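Local coordinates for protein eukaryotic Translation Initiation 4E (Schistosoma mansoni, PDB 3HXI) that binds the 7-methylguanosine cap of mRNA and probably, as in other eIF4E proteins, helps recruit messages for translation initiation under control by 4E-binding proteins, at residues D95-L107 against G123-V137. Residues are numbered along the deposited sequence; the frame is centred on the assembly and turned at random.
Sequences DVDFLWDELLMLL and GAVFQPRSRGSKLSV. With GTG (7-methyl-guanosine-5'-triphosphate-5'-guanosine), chain C.
W100 lies between two aliphatic groups: F126 CB stands over one face of its six-membered ring, 3.7 Å from the centroid and 14° off the normal, while L104 CD2 covers the opposite face. With CG anti to the backbone N (chi1 -167°), the indole leaves the helix and reaches the strand, where its CZ3 comes within 3.5 Å of F126 N and its edge meets A124 C. Its NE1 is hydrogen-bonded to Y18 OH, which helps fix the rotation of the ring. Close by, L135 CD2 packs against L99 CB at 3.7 Å and also touches L103. The next helical turn brings L103 CD1 to 3.6 Å from V137 CG2, and A124 CB is met by methyls of L103, L104 and L107. This is the eIF4E fold at work, a helix laid along the back of a curved antiparallel sheet: helix 96-107 runs antiparallel to strand 123-127, at 172°, with no hydrogen bond between the segments. Solvent comes nearer toward the helix start, where V96, its CB still 3.7 Å from F126 CZ, is partly exposed. D95 caps this end by accepting from D97 N. On the helix's outer side, D101 and E102 form salt bridges with the bound 4E-BP peptide. Away from the helix, Q127 and K134 from the strands and R129 from their connecting loop serve the cap: R129 NE and K134 NZ each donate to GTG O1B at 2.8 Å, and Q127 NE2 reaches GTG O2A at 3.2 Å. D63 accepts a hydrogen bond from Q127 NE2 and forms a salt bridge with R129 NH2.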
loop_
_atom_site.group_PDB
_atom_site.type_symbol
_atom_site.label_atom_id
_atom_site.label_comp_id
_atom_site.label_asym_id
_atom_site.label_seq_id
_atom_site.Cartn_x
_atom_site.Cartn_y
_atom_site.Cartn_z
ATOM N N ASP A 95 -15.275 -2.710 4.860
ATOM C CA ASP A 95 -14.542 -3.916 5.255
ATOM C C ASP A 95 -13.054 -3.737 4.927
ATOM O O ASP A 95 -12.707 -3.616 3.757
ATOM C CB ASP A 95 -15.099 -5.117 4.479
ATOM C CG ASP A 95 -14.398 -6.409 4.814
ATOM O OD1 ASP A 95 -13.594 -6.463 5.781
ATOM O OD2 ASP A 95 -14.665 -7.389 4.103
ATOM N N VAL A 96 -12.192 -3.759 5.940
ATOM C CA VAL A 96 -10.749 -3.532 5.713
ATOM C C VAL A 96 -10.097 -4.719 4.995
ATOM O O VAL A 96 -9.071 -4.560 4.337
ATOM C CB VAL A 96 -9.959 -3.137 6.992
ATOM C CG1 VAL A 96 -10.334 -1.731 7.437
ATOM C CG2 VAL A 96 -10.161 -4.128 8.162
ATOM N N ASP A 97 -10.686 -5.911 5.142
ATOM C CA ASP A 97 -10.202 -7.088 4.402
ATOM C C ASP A 97 -10.354 -6.880 2.894
ATOM O O ASP A 97 -9.424 -7.149 2.143
ATOM C CB ASP A 97 -10.968 -8.342 4.808
ATOM C CG ASP A 97 -10.594 -8.849 6.190
ATOM O OD1 ASP A 97 -9.556 -8.429 6.746
ATOM O OD2 ASP A 97 -11.352 -9.699 6.713
ATOM N N PHE A 98 -11.535 -6.404 2.469
ATOM C CA PHE A 98 -11.828 -6.046 1.064
ATOM C C PHE A 98 -10.880 -4.939 0.587
ATOM O O PHE A 98 -10.245 -5.065 -0.476
ATOM C CB PHE A 98 -13.306 -5.614 0.921
ATOM C CG PHE A 98 -13.668 -5.100 -0.447
ATOM C CD1 PHE A 98 -13.983 -5.994 -1.483
ATOM C CD2 PHE A 98 -13.690 -3.728 -0.705
ATOM C CE1 PHE A 98 -14.309 -5.516 -2.764
ATOM C CE2 PHE A 98 -14.020 -3.233 -1.972
ATOM C CZ PHE A 98 -14.329 -4.122 -3.008
ATOM N N LEU A 99 -10.780 -3.863 1.360
ATOM C CA LEU A 99 -9.916 -2.730 0.977
ATOM C C LEU A 99 -8.472 -3.178 0.747
ATOM O O LEU A 99 -7.863 -2.834 -0.265
ATOM C CB LEU A 99 -9.913 -1.631 2.054
ATOM C CG LEU A 99 -11.202 -0.823 2.241
ATOM C CD1 LEU A 99 -11.012 0.211 3.349
ATOM C CD2 LEU A 99 -11.635 -0.130 0.931
ATOM N N TRP A 100 -7.939 -3.933 1.695
ATOM C CA TRP A 100 -6.546 -4.410 1.603
ATOM C C TRP A 100 -6.359 -5.366 0.449
ATOM O O TRP A 100 -5.439 -5.200 -0.341
ATOM C CB TRP A 100 -6.129 -5.071 2.904
ATOM C CG TRP A 100 -4.655 -5.328 3.079
ATOM C CD1 TRP A 100 -4.089 -6.516 3.419
ATOM C CD2 TRP A 100 -3.571 -4.382 2.956
ATOM N NE1 TRP A 100 -2.710 -6.378 3.524
ATOM C CE2 TRP A 100 -2.372 -5.082 3.239
ATOM C CE3 TRP A 100 -3.495 -3.023 2.631
ATOM C CZ2 TRP A 100 -1.098 -4.462 3.204
ATOM C CZ3 TRP A 100 -2.223 -2.399 2.594
ATOM C CH2 TRP A 100 -1.045 -3.130 2.881
ATOM N N ASP A 101 -7.232 -6.367 0.332
ATOM C CA ASP A 101 -7.127 -7.317 -0.785
ATOM C C ASP A 101 -7.256 -6.650 -2.163
ATOM O O ASP A 101 -6.500 -6.968 -3.058
ATOM C CB ASP A 101 -8.164 -8.434 -0.674
ATOM C CG ASP A 101 -7.899 -9.383 0.491
ATOM O OD1 ASP A 101 -6.801 -9.325 1.107
ATOM O OD2 ASP A 101 -8.815 -10.206 0.785
ATOM N N GLU A 102 -8.210 -5.733 -2.329
ATOM C CA GLU A 102 -8.374 -5.036 -3.612
ATOM C C GLU A 102 -7.149 -4.173 -3.910
ATOM O O GLU A 102 -6.683 -4.084 -5.068
ATOM C CB GLU A 102 -9.618 -4.139 -3.595
ATOM C CG GLU A 102 -10.948 -4.907 -3.555
ATOM C CD GLU A 102 -11.091 -5.896 -4.711
ATOM O OE1 GLU A 102 -10.810 -5.541 -5.881
ATOM O OE2 GLU A 102 -11.530 -7.022 -4.443
ATOM N N LEU A 103 -6.653 -3.512 -2.871
ATOM C CA LEU A 103 -5.496 -2.643 -3.034
ATOM C C LEU A 103 -4.280 -3.450 -3.489
ATOM O O LEU A 103 -3.607 -3.081 -4.467
ATOM C CB LEU A 103 -5.194 -1.846 -1.762
ATOM C CG LEU A 103 -4.154 -0.711 -1.926
ATOM C CD1 LEU A 103 -4.636 0.326 -2.946
ATOM C CD2 LEU A 103 -3.812 -0.061 -0.593
ATOM N N LEU A 104 -4.012 -4.555 -2.804
ATOM C CA LEU A 104 -2.853 -5.375 -3.122
ATOM C C LEU A 104 -2.980 -6.044 -4.487
ATOM O O LEU A 104 -2.009 -6.145 -5.219
ATOM C CB LEU A 104 -2.596 -6.405 -2.007
ATOM C CG LEU A 104 -2.320 -5.866 -0.596
ATOM C CD1 LEU A 104 -1.747 -6.994 0.236
ATOM C CD2 LEU A 104 -1.404 -4.605 -0.557
ATOM N N MET A 105 -4.197 -6.461 -4.848
ATOM C CA MET A 105 -4.440 -6.996 -6.182
ATOM C C MET A 105 -4.095 -5.956 -7.262
ATOM O O MET A 105 -3.426 -6.269 -8.243
ATOM C CB MET A 105 -5.870 -7.505 -6.330
ATOM C CG MET A 105 -6.081 -8.903 -5.725
ATOM S SD MET A 105 -7.675 -9.620 -6.237
ATOM C CE MET A 105 -8.840 -8.501 -5.465
ATOM N N LEU A 106 -4.537 -4.720 -7.062
ATOM C CA LEU A 106 -4.260 -3.639 -7.999
ATOM C C LEU A 106 -2.743 -3.453 -8.138
ATOM O O LEU A 106 -2.229 -3.327 -9.251
ATOM C CB LEU A 106 -4.955 -2.352 -7.538
ATOM C CG LEU A 106 -4.583 -1.023 -8.216
ATOM C CD1 LEU A 106 -4.785 -1.049 -9.735
ATOM C CD2 LEU A 106 -5.340 0.130 -7.562
ATOM N N LEU A 107 -2.029 -3.480 -7.016
ATOM C CA LEU A 107 -0.573 -3.283 -7.040
ATOM C C LEU A 107 0.190 -4.462 -7.645
ATOM O O LEU A 107 0.973 -4.263 -8.565
ATOM C CB LEU A 107 -0.016 -2.948 -5.658
ATOM C CG LEU A 107 0.092 -1.455 -5.311
ATOM C CD1 LEU A 107 -1.278 -0.804 -5.258
ATOM C CD2 LEU A 107 0.840 -1.247 -3.989
ATOM N N GLY A 123 4.825 1.121 -2.732
ATOM C CA GLY A 123 4.206 0.119 -1.865
ATOM C C GLY A 123 2.890 0.555 -1.248
ATOM O O GLY A 123 2.401 1.654 -1.534
ATOM N N ALA A 124 2.327 -0.313 -0.414
ATOM C CA ALA A 124 1.047 -0.073 0.257
ATOM C C ALA A 124 1.182 -0.333 1.766
ATOM O O ALA A 124 2.041 -1.117 2.203
ATOM C CB ALA A 124 -0.047 -0.948 -0.342
ATOM N N VAL A 125 0.337 0.323 2.547
ATOM C CA VAL A 125 0.413 0.263 4.014
ATOM C C VAL A 125 -1.002 0.192 4.590
ATOM O O VAL A 125 -1.861 0.979 4.202
ATOM C CB VAL A 125 1.099 1.519 4.601
ATOM C CG1 VAL A 125 1.364 1.359 6.123
ATOM C CG2 VAL A 125 2.407 1.844 3.869
ATOM N N PHE A 126 -1.219 -0.742 5.507
ATOM C CA PHE A 126 -2.436 -0.797 6.286
ATOM C C PHE A 126 -2.149 -0.494 7.753
ATOM O O PHE A 126 -1.306 -1.137 8.365
ATOM C CB PHE A 126 -3.091 -2.169 6.186
ATOM C CG PHE A 126 -4.350 -2.261 6.990
ATOM C CD1 PHE A 126 -5.383 -1.360 6.755
ATOM C CD2 PHE A 126 -4.463 -3.173 8.036
ATOM C CE1 PHE A 126 -6.565 -1.409 7.521
ATOM C CE2 PHE A 126 -5.624 -3.226 8.814
ATOM C CZ PHE A 126 -6.678 -2.359 8.548
ATOM N N GLN A 127 -2.856 0.486 8.304
ATOM C CA GLN A 127 -2.638 0.938 9.680
ATOM C C GLN A 127 -3.961 0.926 10.450
ATOM O O GLN A 127 -4.773 1.834 10.323
ATOM C CB GLN A 127 -2.009 2.332 9.705
ATOM C CG GLN A 127 -0.672 2.384 8.990
ATOM C CD GLN A 127 -0.112 3.780 8.941
ATOM O OE1 GLN A 127 -0.716 4.680 8.351
ATOM N NE2 GLN A 127 1.037 3.976 9.577
ATOM N N PRO A 128 -4.187 -0.127 11.245
ATOM C CA PRO A 128 -5.392 -0.159 12.079
ATOM C C PRO A 128 -5.249 0.774 13.287
ATOM O O PRO A 128 -4.257 0.716 14.014
ATOM C CB PRO A 128 -5.476 -1.624 12.516
ATOM C CG PRO A 128 -4.058 -2.079 12.525
ATOM C CD PRO A 128 -3.363 -1.332 11.406
ATOM N N ARG A 129 -6.231 1.648 13.473
ATOM C CA ARG A 129 -6.209 2.595 14.572
ATOM C C ARG A 129 -7.591 2.701 15.181
ATOM O O ARG A 129 -8.596 2.601 14.477
ATOM C CB ARG A 129 -5.781 3.986 14.110
ATOM C CG ARG A 129 -4.393 4.097 13.482
ATOM C CD ARG A 129 -3.283 3.909 14.512
ATOM N NE ARG A 129 -1.981 4.080 13.877
ATOM C CZ ARG A 129 -1.336 3.123 13.224
ATOM N NH1 ARG A 129 -0.150 3.381 12.678
ATOM N NH2 ARG A 129 -1.867 1.906 13.134
ATOM N N SER A 130 -7.613 2.885 16.499
ATOM C CA SER A 130 -8.839 3.152 17.264
ATOM C C SER A 130 -9.658 4.332 16.740
ATOM O O SER A 130 -10.882 4.262 16.680
ATOM C CB SER A 130 -8.470 3.427 18.717
ATOM O OG SER A 130 -8.019 2.235 19.323
ATOM N N ARG A 131 -8.971 5.407 16.379
ATOM C CA ARG A 131 -9.610 6.668 15.996
ATOM C C ARG A 131 -10.062 6.653 14.535
ATOM O O ARG A 131 -10.802 7.532 14.095
ATOM C CB ARG A 131 -8.633 7.822 16.223
ATOM N N GLY A 132 -9.613 5.651 13.790
ATOM C CA GLY A 132 -9.920 5.543 12.362
ATOM C C GLY A 132 -8.689 5.004 11.653
ATOM O O GLY A 132 -7.597 5.589 11.743
ATOM N N SER A 133 -8.872 3.880 10.971
ATOM C CA SER A 133 -7.783 3.156 10.316
ATOM C C SER A 133 -7.423 3.868 9.015
ATOM O O SER A 133 -8.168 4.737 8.543
ATOM C CB SER A 133 -8.185 1.680 10.075
ATOM O OG SER A 133 -8.406 0.981 11.310
ATOM N N LYS A 134 -6.248 3.540 8.470
ATOM C CA LYS A 134 -5.737 4.228 7.298
ATOM C C LYS A 134 -5.126 3.206 6.350
ATOM O O LYS A 134 -4.445 2.276 6.789
ATOM C CB LYS A 134 -4.664 5.243 7.699
ATOM C CG LYS A 134 -5.170 6.387 8.591
ATOM C CD LYS A 134 -4.019 7.230 9.069
ATOM C CE LYS A 134 -3.268 6.551 10.246
ATOM N NZ LYS A 134 -2.403 7.539 10.964
ATOM N N LEU A 135 -5.372 3.379 5.056
ATOM C CA LEU A 135 -4.631 2.639 4.034
ATOM C C LEU A 135 -3.893 3.690 3.224
ATOM O O LEU A 135 -4.424 4.782 3.021
ATOM C CB LEU A 135 -5.565 1.859 3.110
ATOM C CG LEU A 135 -6.021 0.442 3.477
ATOM C CD1 LEU A 135 -7.159 0.501 4.514
ATOM C CD2 LEU A 135 -6.512 -0.311 2.232
ATOM N N SER A 136 -2.704 3.357 2.744
ATOM C CA SER A 136 -1.880 4.319 2.018
ATOM C C SER A 136 -1.234 3.603 0.847
ATOM O O SER A 136 -0.950 2.415 0.933
ATOM C CB SER A 136 -0.766 4.846 2.923
ATOM O OG SER A 136 -1.264 5.735 3.897
ATOM N N VAL A 137 -0.980 4.339 -0.229
ATOM C CA VAL A 137 -0.113 3.860 -1.291
ATOM C C VAL A 137 0.995 4.891 -1.441
ATOM O O VAL A 137 0.727 6.068 -1.672
ATOM C CB VAL A 137 -0.846 3.715 -2.620
ATOM C CG1 VAL A 137 0.158 3.468 -3.765
ATOM C CG2 VAL A 137 -1.883 2.613 -2.538
HETATM P PA GTG C . 2.244 6.695 11.978
HETATM O O1A GTG C . 2.167 5.348 12.646
HETATM O O2A GTG C . 2.106 6.852 10.479
HETATM O O3A GTG C . 1.259 7.771 12.649
HETATM P PB GTG C . 0.062 7.552 13.674
HETATM O O1B GTG C . -0.923 6.531 13.161
HETATM O O2B GTG C . -0.424 8.955 14.024
HETATM O O3B GTG C . 0.868 7.010 14.956
HETATM N N9A GTG C . 7.552 6.963 11.289
HETATM C C8A GTG C . 6.568 6.596 10.461
HETATM N N7A GTG C . 7.107 6.283 9.260
HETATM C C7X GTG C . 6.308 5.827 8.095
HETATM C C5A GTG C . 8.426 6.462 9.355
HETATM C C6A GTG C . 9.454 6.290 8.420
HETATM O O6A GTG C . 9.252 5.902 7.246
HETATM N N1A GTG C . 10.720 6.579 8.813
HETATM C C2A GTG C . 10.965 6.998 10.095
HETATM N N2A GTG C . 12.211 7.284 10.512
HETATM N N3A GTG C . 9.968 7.157 10.994
HETATM C C4A GTG C . 8.702 6.884 10.632
HETATM O O5D GTG C . 3.672 7.279 12.338
HETATM C C5D GTG C . 4.035 7.420 13.708
HETATM C C4D GTG C . 5.476 7.871 13.797
HETATM O O4D GTG C . 6.307 6.821 13.323
HETATM C C3D GTG C . 5.803 9.068 12.928
HETATM O O3D GTG C . 5.432 10.289 13.566
HETATM C C2D GTG C . 7.295 8.916 12.758
HETATM O O2D GTG C . 7.972 9.422 13.919
HETATM C C1D GTG C . 7.454 7.401 12.702
HETATM P PG GTG C . 0.249 6.406 16.310
HETATM O O1G GTG C . -1.155 5.916 16.153
HETATM O O2G GTG C . 0.590 7.354 17.446
HETATM O O5E GTG C . 1.211 5.129 16.475
HETATM C C5E GTG C . 1.056 3.998 15.619
HETATM C C4E GTG C . 2.009 2.899 16.042
HETATM O O4E GTG C . 3.352 3.363 15.870
HETATM C C3E GTG C . 1.884 2.536 17.510
HETATM O O3E GTG C . 2.290 1.163 17.638
HETATM C C2E GTG C . 2.924 3.403 18.205
HETATM O O2E GTG C . 3.385 2.841 19.445
HETATM C C1E GTG C . 4.018 3.408 17.147
HETATM N N9B GTG C . 4.920 4.576 17.104
HETATM C C8B GTG C . 4.261 5.837 16.860
HETATM N N7B GTG C . 5.404 6.744 16.826
HETATM C C5B GTG C . 6.543 6.008 16.994
HETATM C C6B GTG C . 7.974 6.356 17.039
HETATM O O6B GTG C . 8.289 7.568 16.895
HETATM N N1B GTG C . 8.872 5.352 17.252
HETATM C C2B GTG C . 8.480 4.041 17.405
HETATM N N2B GTG C . 9.388 3.053 17.606
HETATM N N3B GTG C . 7.181 3.656 17.370
HETATM C C4B GTG C . 6.220 4.579 17.161
#